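Local coordinates for alpha-glucosidase ([Eubacterium] rectale, PDB 6PNR), which probably hydrolyses alpha-linked sulfoquinovosides as a family 31 glycoside hydrolase and binds a sulfonated aza-sugar inhibitor, at residues A[177-190]-A[200-214]. Sequence-based numbering, arbitrary orientation.
Sequences KYYLHVDSTAYADF and LQIWEVPKQIRIECA
Y179 lies along E212, both pointing the same way, and reaches over to R210. Y179 OH donates to E212 OE1 at 2.7 Å. Y179 OH in turn accepts from R210 NE, whose N-H points almost straight at it (163°), near the guanidinium plane. R210 NH2 also forms a salt bridge with E212 OE1, so this carboxylate oxygen is held by two donors. With CG between the backbone N and the carbonyl carbon (chi1 81°), the Y179 ring comes down along E212, and Y179 CE2 lies 3.4 Å from E212 CB. Helix 217-228 covers this face through I224 and Y227, and Y227 makes a cation-pi contact with R210.

On the opposite face of the 178-182/208-213 pair, L180 and V182 meet L200, which belongs to the other pair of strands. L180 CD2 and L200 CD1 touch tip to tip at 3.5 Å. The other branch, L200 CD2, sits over the face of F190, 3.8 Å from the ring centroid, in a CH-pi contact. I202 CD1 lies by F190 CE1 and the A188 methyl, and meets V182 CG1 at 3.7 Å.

At the open end of the 188-194/197-202 hairpin, Y187 stacks face to face on the six-membered ring of W203, with centroids 4.0 Å apart and planes at 29°. W203 NE1 donates to Q201 OE1 (2.9 Å), which helps fix the indole's rotation. An alanine in place of W203 is likely to leave one face of Y187 without its stacking partner and Q201 OE1 without this donor.

S184 OG donates to E204 OE2 and accepts from A186 N in an ST turn, tying the two connecting loops together. Two antiparallel strand pairs, from different sheets, thus face each other across an apolar layer, as in the beta-sandwich N-terminal domain of GH31 enzymes.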
ATOM      1  N   LYS A 177      13.743  -0.018  31.098  1.00 38.29           N
ATOM      2  CA  LYS A 177      14.511  -1.171  31.582  1.00 38.08           C
ATOM      3  C   LYS A 177      13.595  -2.295  32.066  1.00 40.13           C
ATOM      4  O   LYS A 177      13.742  -2.827  33.167  1.00 37.60           O
ATOM      5  CB  LYS A 177      15.509  -0.763  32.662  1.00 37.64           C
ATOM      6  CG  LYS A 177      16.735  -0.065  32.095  1.00 42.90           C
ATOM      7  CD  LYS A 177      17.739   0.270  33.179  1.00 53.38           C
ATOM      8  CE  LYS A 177      18.670   1.375  32.726  1.00 47.78           C
ATOM      9  NZ  LYS A 177      19.723   1.664  33.731  1.00 54.49           N
ATOM     10  N   TYR A 178      12.636  -2.646  31.215  1.00 31.57           N
ATOM     11  CA  TYR A 178      11.877  -3.879  31.325  1.00 33.14           C
ATOM     12  C   TYR A 178      11.777  -4.493  29.933  1.00 36.26           C
ATOM     13  O   TYR A 178      11.955  -3.812  28.917  1.00 31.30           O
ATOM     14  CB  TYR A 178      10.471  -3.647  31.919  1.00 34.51           C
ATOM     15  CG  TYR A 178       9.495  -2.878  31.020  1.00 38.10           C
ATOM     16  CD1 TYR A 178       8.791  -3.525  30.008  1.00 34.09           C
ATOM     17  CD2 TYR A 178       9.260  -1.515  31.202  1.00 35.92           C
ATOM     18  CE1 TYR A 178       7.913  -2.844  29.193  1.00 35.40           C
ATOM     19  CE2 TYR A 178       8.376  -0.824  30.393  1.00 31.39           C
ATOM     20  CZ  TYR A 178       7.705  -1.494  29.385  1.00 38.15           C
ATOM     21  OH  TYR A 178       6.817  -0.833  28.558  1.00 33.18           O
ATOM     22  N   TYR A 179      11.510  -5.793  29.892  1.00 37.17           N
ATOM     23  CA  TYR A 179      11.036  -6.436  28.678  1.00 35.52           C
ATOM     24  C   TYR A 179       9.638  -6.964  28.938  1.00 33.45           C
ATOM     25  O   TYR A 179       9.275  -7.270  30.079  1.00 32.93           O
ATOM     26  CB  TYR A 179      11.964  -7.576  28.198  1.00 34.49           C
ATOM     27  CG  TYR A 179      11.798  -8.917  28.888  1.00 31.35           C
ATOM     28  CD1 TYR A 179      10.884  -9.864  28.423  1.00 33.50           C
ATOM     29  CD2 TYR A 179      12.597  -9.259  29.965  1.00 31.49           C
ATOM     30  CE1 TYR A 179      10.755 -11.100  29.047  1.00 37.55           C
ATOM     31  CE2 TYR A 179      12.479 -10.488  30.587  1.00 33.78           C
ATOM     32  CZ  TYR A 179      11.554 -11.395  30.141  1.00 33.84           C
ATOM     33  OH  TYR A 179      11.449 -12.613  30.781  1.00 34.69           O
ATOM     34  N   LEU A 180       8.852  -7.049  27.871  1.00 26.98           N
ATOM     35  CA  LEU A 180       7.492  -7.549  27.932  1.00 26.58           C
ATOM     36  C   LEU A 180       7.337  -8.589  26.838  1.00 29.87           C
ATOM     37  O   LEU A 180       7.718  -8.344  25.688  1.00 28.23           O
ATOM     38  CB  LEU A 180       6.463  -6.413  27.758  1.00 27.31           C
ATOM     39  CG  LEU A 180       4.962  -6.728  27.823  1.00 23.88           C
ATOM     40  CD1 LEU A 180       4.193  -5.468  28.169  1.00 28.07           C
ATOM     41  CD2 LEU A 180       4.433  -7.305  26.525  1.00 25.40           C
ATOM     42  N   HIS A 181       6.774  -9.732  27.194  1.00 28.02           N
ATOM     43  CA  HIS A 181       6.543 -10.829  26.270  1.00 28.79           C
ATOM     44  C   HIS A 181       5.067 -11.188  26.289  1.00 35.90           C
ATOM     45  O   HIS A 181       4.469 -11.305  27.365  1.00 31.42           O
ATOM     46  CB  HIS A 181       7.367 -12.066  26.646  1.00 29.83           C
ATOM     47  CG  HIS A 181       7.097 -13.240  25.762  1.00 32.13           C
ATOM     48  ND1 HIS A 181       7.328 -13.205  24.403  1.00 28.95           N
ATOM     49  CD2 HIS A 181       6.584 -14.466  26.029  1.00 33.94           C
ATOM     50  CE1 HIS A 181       6.981 -14.367  23.870  1.00 33.08           C
ATOM     51  NE2 HIS A 181       6.531 -15.151  24.837  1.00 33.78           N
ATOM     52  N   VAL A 182       4.481 -11.363  25.105  1.00 30.98           N
ATOM     53  CA  VAL A 182       3.127 -11.883  24.970  1.00 27.15           C
ATOM     54  C   VAL A 182       3.240 -13.353  24.595  1.00 35.58           C
ATOM     55  O   VAL A 182       3.777 -13.690  23.532  1.00 30.23           O
ATOM     56  CB  VAL A 182       2.313 -11.105  23.919  1.00 30.17           C
ATOM     57  CG1 VAL A 182       0.877 -11.646  23.840  1.00 28.72           C
ATOM     58  CG2 VAL A 182       2.310  -9.606  24.230  1.00 28.80           C
ATOM     59  N   ASP A 183       2.707 -14.226  25.449  1.00 28.58           N
ATOM     60  CA  ASP A 183       2.829 -15.675  25.282  1.00 31.44           C
ATOM     61  C   ASP A 183       1.779 -16.151  24.285  1.00 32.37           C
ATOM     62  O   ASP A 183       0.747 -16.731  24.630  1.00 35.68           O
ATOM     63  CB  ASP A 183       2.692 -16.375  26.630  1.00 33.38           C
ATOM     64  CG  ASP A 183       3.030 -17.863  26.568  1.00 47.51           C
ATOM     65  OD1 ASP A 183       3.334 -18.382  25.472  1.00 40.90           O
ATOM     66  OD2 ASP A 183       2.998 -18.518  27.634  1.00 51.16           O
ATOM     67  N   SER A 184       2.059 -15.910  23.008  1.00 31.11           N
ATOM     68  CA  SER A 184       1.137 -16.300  21.950  1.00 28.94           C
ATOM     69  C   SER A 184       1.920 -16.413  20.650  1.00 29.10           C
ATOM     70  O   SER A 184       2.865 -15.658  20.423  1.00 29.78           O
ATOM     71  CB  SER A 184       0.007 -15.279  21.794  1.00 30.01           C
ATOM     72  OG  SER A 184      -0.775 -15.554  20.639  1.00 31.36           O
ATOM     73  N   THR A 185       1.524 -17.354  19.800  1.00 29.18           N
ATOM     74  CA  THR A 185       2.073 -17.408  18.452  1.00 29.73           C
ATOM     75  C   THR A 185       1.048 -16.982  17.415  1.00 33.17           C
ATOM     76  O   THR A 185       1.252 -17.220  16.218  1.00 32.59           O
ATOM     77  CB  THR A 185       2.629 -18.800  18.121  1.00 28.07           C
ATOM     78  OG1 THR A 185       1.555 -19.738  18.011  1.00 27.11           O
ATOM     79  CG2 THR A 185       3.620 -19.261  19.204  1.00 32.70           C
ATOM     80  N   ALA A 186      -0.038 -16.336  17.844  1.00 27.79           N
ATOM     81  CA  ALA A 186      -0.981 -15.777  16.894  1.00 32.69           C
ATOM     82  C   ALA A 186      -0.334 -14.622  16.137  1.00 27.91           C
ATOM     83  O   ALA A 186       0.715 -14.106  16.527  1.00 30.03           O
ATOM     84  CB  ALA A 186      -2.244 -15.291  17.611  1.00 31.03           C
ATOM     85  N   TYR A 187      -0.961 -14.232  15.028  1.00 28.10           N
ATOM     86  CA  TYR A 187      -0.646 -12.941  14.432  1.00 27.71           C
ATOM     87  C   TYR A 187      -0.739 -11.869  15.504  1.00 27.21           C
ATOM     88  O   TYR A 187      -1.664 -11.868  16.317  1.00 29.11           O
ATOM     89  CB  TYR A 187      -1.615 -12.618  13.284  1.00 26.64           C
ATOM     90  CG  TYR A 187      -1.347 -11.295  12.587  1.00 29.84           C
ATOM     91  CD1 TYR A 187      -1.813 -10.092  13.115  1.00 29.66           C
ATOM     92  CD2 TYR A 187      -0.622 -11.251  11.396  1.00 30.83           C
ATOM     93  CE1 TYR A 187      -1.567  -8.872  12.467  1.00 28.83           C
ATOM     94  CE2 TYR A 187      -0.383 -10.046  10.740  1.00 30.68           C
ATOM     95  CZ  TYR A 187      -0.859  -8.864  11.278  1.00 33.65           C
ATOM     96  OH  TYR A 187      -0.611  -7.667  10.638  1.00 35.33           O
ATOM     97  N   ALA A 188       0.229 -10.961  15.512  1.00 26.44           N
ATOM     98  CA  ALA A 188       0.176  -9.803  16.388  1.00 26.12           C
ATOM     99  C   ALA A 188       0.639  -8.579  15.616  1.00 30.00           C
ATOM    100  O   ALA A 188       1.192  -8.681  14.519  1.00 25.17           O
ATOM    101  CB  ALA A 188       1.024  -9.997  17.653  1.00 29.26           C
ATOM    102  N   ASP A 189       0.398  -7.406  16.203  1.00 27.78           N
ATOM    103  CA  ASP A 189       0.859  -6.144  15.627  1.00 31.47           C
ATOM    104  C   ASP A 189       1.184  -5.211  16.787  1.00 32.91           C
ATOM    105  O   ASP A 189       0.273  -4.732  17.468  1.00 31.55           O
ATOM    106  CB  ASP A 189      -0.199  -5.541  14.697  1.00 28.20           C
ATOM    107  CG  ASP A 189       0.303  -4.313  13.928  1.00 35.85           C
ATOM    108  OD1 ASP A 189       1.375  -3.771  14.261  1.00 34.45           O
ATOM    109  OD2 ASP A 189      -0.383  -3.891  12.967  1.00 35.52           O
ATOM    110  N   PHE A 190       2.477  -4.957  17.006  1.00 28.11           N
ATOM    111  CA  PHE A 190       2.942  -4.130  18.119  1.00 32.69           C
ATOM    112  C   PHE A 190       3.065  -2.693  17.623  1.00 32.43           C
ATOM    113  O   PHE A 190       3.917  -2.388  16.782  1.00 29.85           O
ATOM    114  CB  PHE A 190       4.280  -4.638  18.671  1.00 30.16           C
ATOM    115  CG  PHE A 190       4.162  -5.862  19.556  1.00 31.05           C
ATOM    116  CD1 PHE A 190       3.092  -6.739  19.423  1.00 32.21           C
ATOM    117  CD2 PHE A 190       5.112  -6.115  20.539  1.00 31.45           C
ATOM    118  CE1 PHE A 190       2.984  -7.854  20.232  1.00 32.38           C
ATOM    119  CE2 PHE A 190       5.011  -7.229  21.356  1.00 28.54           C
ATOM    120  CZ  PHE A 190       3.944  -8.094  21.213  1.00 31.12           C
ATOM    121  N   LEU A 200      -0.518  -3.385  21.908  1.00 28.97           N
ATOM    122  CA  LEU A 200      -0.149  -4.704  21.417  1.00 29.36           C
ATOM    123  C   LEU A 200      -1.422  -5.405  20.960  1.00 30.28           C
ATOM    124  O   LEU A 200      -2.239  -5.823  21.790  1.00 35.40           O
ATOM    125  CB  LEU A 200       0.568  -5.499  22.505  1.00 27.96           C
ATOM    126  CG  LEU A 200       1.593  -4.723  23.338  1.00 30.28           C
ATOM    127  CD1 LEU A 200       2.199  -5.636  24.407  1.00 32.16           C
ATOM    128  CD2 LEU A 200       2.696  -4.080  22.482  1.00 31.94           C
ATOM    129  N   GLN A 201      -1.609  -5.495  19.644  1.00 31.85           N
ATOM    130  CA  GLN A 201      -2.764  -6.175  19.063  1.00 29.14           C
ATOM    131  C   GLN A 201      -2.444  -7.656  18.867  1.00 31.90           C
ATOM    132  O   GLN A 201      -1.418  -7.996  18.275  1.00 29.57           O
ATOM    133  CB  GLN A 201      -3.156  -5.543  17.726  1.00 26.88           C
ATOM    134  CG  GLN A 201      -4.322  -6.258  17.050  1.00 28.86           C
ATOM    135  CD  GLN A 201      -4.652  -5.721  15.655  1.00 29.11           C
ATOM    136  OE1 GLN A 201      -5.492  -6.282  14.947  1.00 32.41           O
ATOM    137  NE2 GLN A 201      -4.007  -4.634  15.264  1.00 29.26           N
ATOM    138  N   ILE A 202      -3.327  -8.530  19.357  1.00 28.71           N
ATOM    139  CA  ILE A 202      -3.158  -9.980  19.274  1.00 28.41           C
ATOM    140  C   ILE A 202      -4.413 -10.578  18.657  1.00 29.08           C
ATOM    141  O   ILE A 202      -5.529 -10.187  19.017  1.00 30.26           O
ATOM    142  CB  ILE A 202      -2.898 -10.615  20.662  1.00 30.43           C
ATOM    143  CG1 ILE A 202      -1.985  -9.743  21.527  1.00 28.67           C
ATOM    144  CG2 ILE A 202      -2.298 -12.001  20.498  1.00 29.47           C
ATOM    145  CD1 ILE A 202      -0.552  -9.638  21.043  1.00 31.88           C
ATOM    146  N   TRP A 203      -4.247 -11.536  17.739  1.00 26.07           N
ATOM    147  CA  TRP A 203      -5.425 -12.129  17.085  1.00 27.94           C
ATOM    148  C   TRP A 203      -5.928 -13.371  17.817  1.00 30.80           C
ATOM    149  O   TRP A 203      -6.366 -14.356  17.205  1.00 28.92           O
ATOM    150  CB  TRP A 203      -5.135 -12.430  15.615  1.00 26.73           C
ATOM    151  CG  TRP A 203      -5.109 -11.179  14.779  1.00 27.31           C
ATOM    152  CD1 TRP A 203      -5.144  -9.887  15.234  1.00 31.01           C
ATOM    153  CD2 TRP A 203      -5.064 -11.098  13.348  1.00 30.12           C
ATOM    154  NE1 TRP A 203      -5.104  -9.010  14.168  1.00 30.68           N
ATOM    155  CE2 TRP A 203      -5.060  -9.729  13.003  1.00 31.34           C
ATOM    156  CE3 TRP A 203      -5.012 -12.050  12.324  1.00 27.45           C
ATOM    157  CZ2 TRP A 203      -4.998  -9.288  11.679  1.00 31.31           C
ATOM    158  CZ3 TRP A 203      -4.941 -11.606  11.005  1.00 28.96           C
ATOM    159  CH2 TRP A 203      -4.943 -10.239  10.699  1.00 31.55           C
ATOM    160  N   GLU A 204      -5.857 -13.312  19.144  1.00 30.61           N
ATOM    161  CA  GLU A 204      -6.469 -14.243  20.085  1.00 34.50           C
ATOM    162  C   GLU A 204      -6.374 -13.586  21.453  1.00 32.39           C
ATOM    163  O   GLU A 204      -5.632 -12.618  21.639  1.00 31.67           O
ATOM    164  CB  GLU A 204      -5.769 -15.603  20.095  1.00 36.50           C
ATOM    165  CG  GLU A 204      -4.481 -15.608  20.917  1.00 36.48           C
ATOM    166  CD  GLU A 204      -3.870 -16.989  21.025  1.00 37.37           C
ATOM    167  OE1 GLU A 204      -4.560 -17.975  20.680  1.00 38.49           O
ATOM    168  OE2 GLU A 204      -2.693 -17.088  21.437  1.00 35.76           O
ATOM    169  N   VAL A 205      -7.123 -14.116  22.412  1.00 32.48           N
ATOM    170  CA  VAL A 205      -6.869 -13.742  23.799  1.00 33.27           C
ATOM    171  C   VAL A 205      -5.607 -14.476  24.235  1.00 34.56           C
ATOM    172  O   VAL A 205      -5.608 -15.712  24.303  1.00 38.32           O
ATOM    173  CB  VAL A 205      -8.060 -14.078  24.708  1.00 36.49           C
ATOM    174  CG1 VAL A 205      -7.726 -13.748  26.151  1.00 27.53           C
ATOM    175  CG2 VAL A 205      -9.324 -13.332  24.241  1.00 33.04           C
ATOM    176  N   PRO A 206      -4.516 -13.776  24.536  1.00 28.96           N
ATOM    177  CA  PRO A 206      -3.266 -14.469  24.856  1.00 36.18           C
ATOM    178  C   PRO A 206      -3.321 -15.118  26.228  1.00 37.18           C
ATOM    179  O   PRO A 206      -3.951 -14.604  27.153  1.00 38.24           O
ATOM    180  CB  PRO A 206      -2.225 -13.344  24.827  1.00 32.82           C
ATOM    181  CG  PRO A 206      -2.999 -12.146  25.271  1.00 34.30           C
ATOM    182  CD  PRO A 206      -4.393 -12.318  24.695  1.00 33.11           C
ATOM    183  N   LYS A 207      -2.628 -16.254  26.355  1.00 36.61           N
ATOM    184  CA  LYS A 207      -2.576 -16.950  27.640  1.00 34.98           C
ATOM    185  C   LYS A 207      -2.024 -16.056  28.733  1.00 38.42           C
ATOM    186  O   LYS A 207      -2.532 -16.055  29.861  1.00 40.47           O
ATOM    187  CB  LYS A 207      -1.720 -18.217  27.530  1.00 43.58           C
ATOM    188  CG  LYS A 207      -2.435 -19.408  26.923  1.00 50.77           C
ATOM    189  CD  LYS A 207      -1.522 -20.638  26.869  1.00 65.72           C
ATOM    190  CE  LYS A 207      -0.499 -20.553  25.728  1.00 60.27           C
ATOM    191  NZ  LYS A 207      -1.133 -20.605  24.369  1.00 49.30           N
ATOM    192  N   GLN A 208      -0.994 -15.279  28.425  1.00 33.81           N
ATOM    193  CA  GLN A 208      -0.253 -14.602  29.475  1.00 32.45           C
ATOM    194  C   GLN A 208       0.581 -13.490  28.873  1.00 34.07           C
ATOM    195  O   GLN A 208       1.067 -13.597  27.741  1.00 34.74           O
ATOM    196  CB  GLN A 208       0.657 -15.584  30.230  1.00 38.33           C
ATOM    197  CG  GLN A 208       1.495 -14.962  31.321  1.00 38.38           C
ATOM    198  CD  GLN A 208       2.537 -15.928  31.877  1.00 48.13           C
ATOM    199  OE1 GLN A 208       3.703 -15.915  31.466  1.00 42.82           O
ATOM    200  NE2 GLN A 208       2.116 -16.773  32.810  1.00 43.41           N
ATOM    201  N   ILE A 209       0.737 -12.420  29.641  1.00 35.28           N
ATOM    202  CA  ILE A 209       1.718 -11.385  29.359  1.00 30.29           C
ATOM    203  C   ILE A 209       2.703 -11.374  30.517  1.00 38.72           C
ATOM    204  O   ILE A 209       2.300 -11.445  31.686  1.00 36.73           O
ATOM    205  CB  ILE A 209       1.060 -10.009  29.144  1.00 34.41           C
ATOM    206  CG1 ILE A 209       0.305 -10.010  27.799  1.00 34.50           C
ATOM    207  CG2 ILE A 209       2.113  -8.883  29.207  1.00 31.70           C
ATOM    208  CD1 ILE A 209      -0.458  -8.729  27.477  1.00 31.94           C
ATOM    209  N   ARG A 210       3.989 -11.326  30.182  1.00 33.47           N
ATOM    210  CA  ARG A 210       5.085 -11.410  31.133  1.00 33.11           C
ATOM    211  C   ARG A 210       5.885 -10.119  31.070  1.00 32.61           C
ATOM    212  O   ARG A 210       6.197  -9.629  29.977  1.00 34.85           O
ATOM    213  CB  ARG A 210       5.964 -12.619  30.806  1.00 34.78           C
ATOM    214  CG  ARG A 210       7.134 -12.817  31.713  1.00 37.88           C
ATOM    215  CD  ARG A 210       7.946 -14.012  31.254  1.00 38.01           C
ATOM    216  NE  ARG A 210       9.129 -14.158  32.078  1.00 42.62           N
ATOM    217  CZ  ARG A 210       9.199 -14.968  33.128  1.00 43.92           C
ATOM    218  NH1 ARG A 210       8.150 -15.722  33.450  1.00 40.20           N
ATOM    219  NH2 ARG A 210      10.319 -15.032  33.840  1.00 41.75           N
ATOM    220  N   ILE A 211       6.179  -9.546  32.231  1.00 30.85           N
ATOM    221  CA  ILE A 211       6.930  -8.300  32.327  1.00 32.87           C
ATOM    222  C   ILE A 211       8.026  -8.489  33.363  1.00 39.46           C
ATOM    223  O   ILE A 211       7.753  -8.923  34.486  1.00 32.96           O
ATOM    224  CB  ILE A 211       6.036  -7.110  32.716  1.00 31.76           C
ATOM    225  CG1 ILE A 211       4.810  -7.016  31.809  1.00 39.02           C
ATOM    226  CG2 ILE A 211       6.846  -5.827  32.681  1.00 39.21           C
ATOM    227  CD1 ILE A 211       3.893  -5.832  32.136  1.00 33.36           C
ATOM    228  N   GLU A 212       9.257  -8.158  32.999  1.00 33.75           N
ATOM    229  CA  GLU A 212      10.375  -8.386  33.897  1.00 35.49           C
ATOM    230  C   GLU A 212      11.348  -7.222  33.788  1.00 35.45           C
ATOM    231  O   GLU A 212      11.697  -6.810  32.679  1.00 34.73           O
ATOM    232  CB  GLU A 212      11.039  -9.725  33.558  1.00 35.68           C
ATOM    233  CG  GLU A 212      12.119 -10.164  34.498  1.00 42.11           C
ATOM    234  CD  GLU A 212      12.366 -11.676  34.452  1.00 44.99           C
ATOM    235  OE1 GLU A 212      11.960 -12.349  33.467  1.00 41.55           O
ATOM    236  OE2 GLU A 212      12.959 -12.188  35.421  1.00 44.19           O
ATOM    237  N   CYS A 213      11.780  -6.686  34.930  1.00 31.99           N
ATOM    238  CA  CYS A 213      12.639  -5.505  34.952  1.00 32.86           C
ATOM    239  C   CYS A 213      14.037  -5.850  35.460  1.00 34.76           C
ATOM    240  O   CYS A 213      14.304  -6.945  35.951  1.00 35.33           O
ATOM    241  CB  CYS A 213      12.012  -4.382  35.801  1.00 38.69           C
ATOM    242  SG  CYS A 213      12.023  -4.665  37.629  1.00 45.61           S
ATOM    243  N   ALA A 214      14.948  -4.893  35.317  1.00 29.95           N
ATOM    244  CA  ALA A 214      16.314  -5.097  35.768  1.00 35.32           C
ATOM    245  C   ALA A 214      17.018  -3.750  35.822  1.00 40.72           C
ATOM    246  O   ALA A 214      16.611  -2.786  35.165  1.00 38.11           O
ATOM    247  CB  ALA A 214      17.082  -6.075  34.864  1.00 37.94           C
TER
HETATM  248  O   HOH W   1      -1.663 -17.710  24.059  1.00 35.07           O
HETATM  249  O   HOH W   2      -0.596 -18.834  20.721  1.00 35.21           O
HETATM  250  O   HOH W   3      -1.815  -2.899  16.315  1.00 30.38           O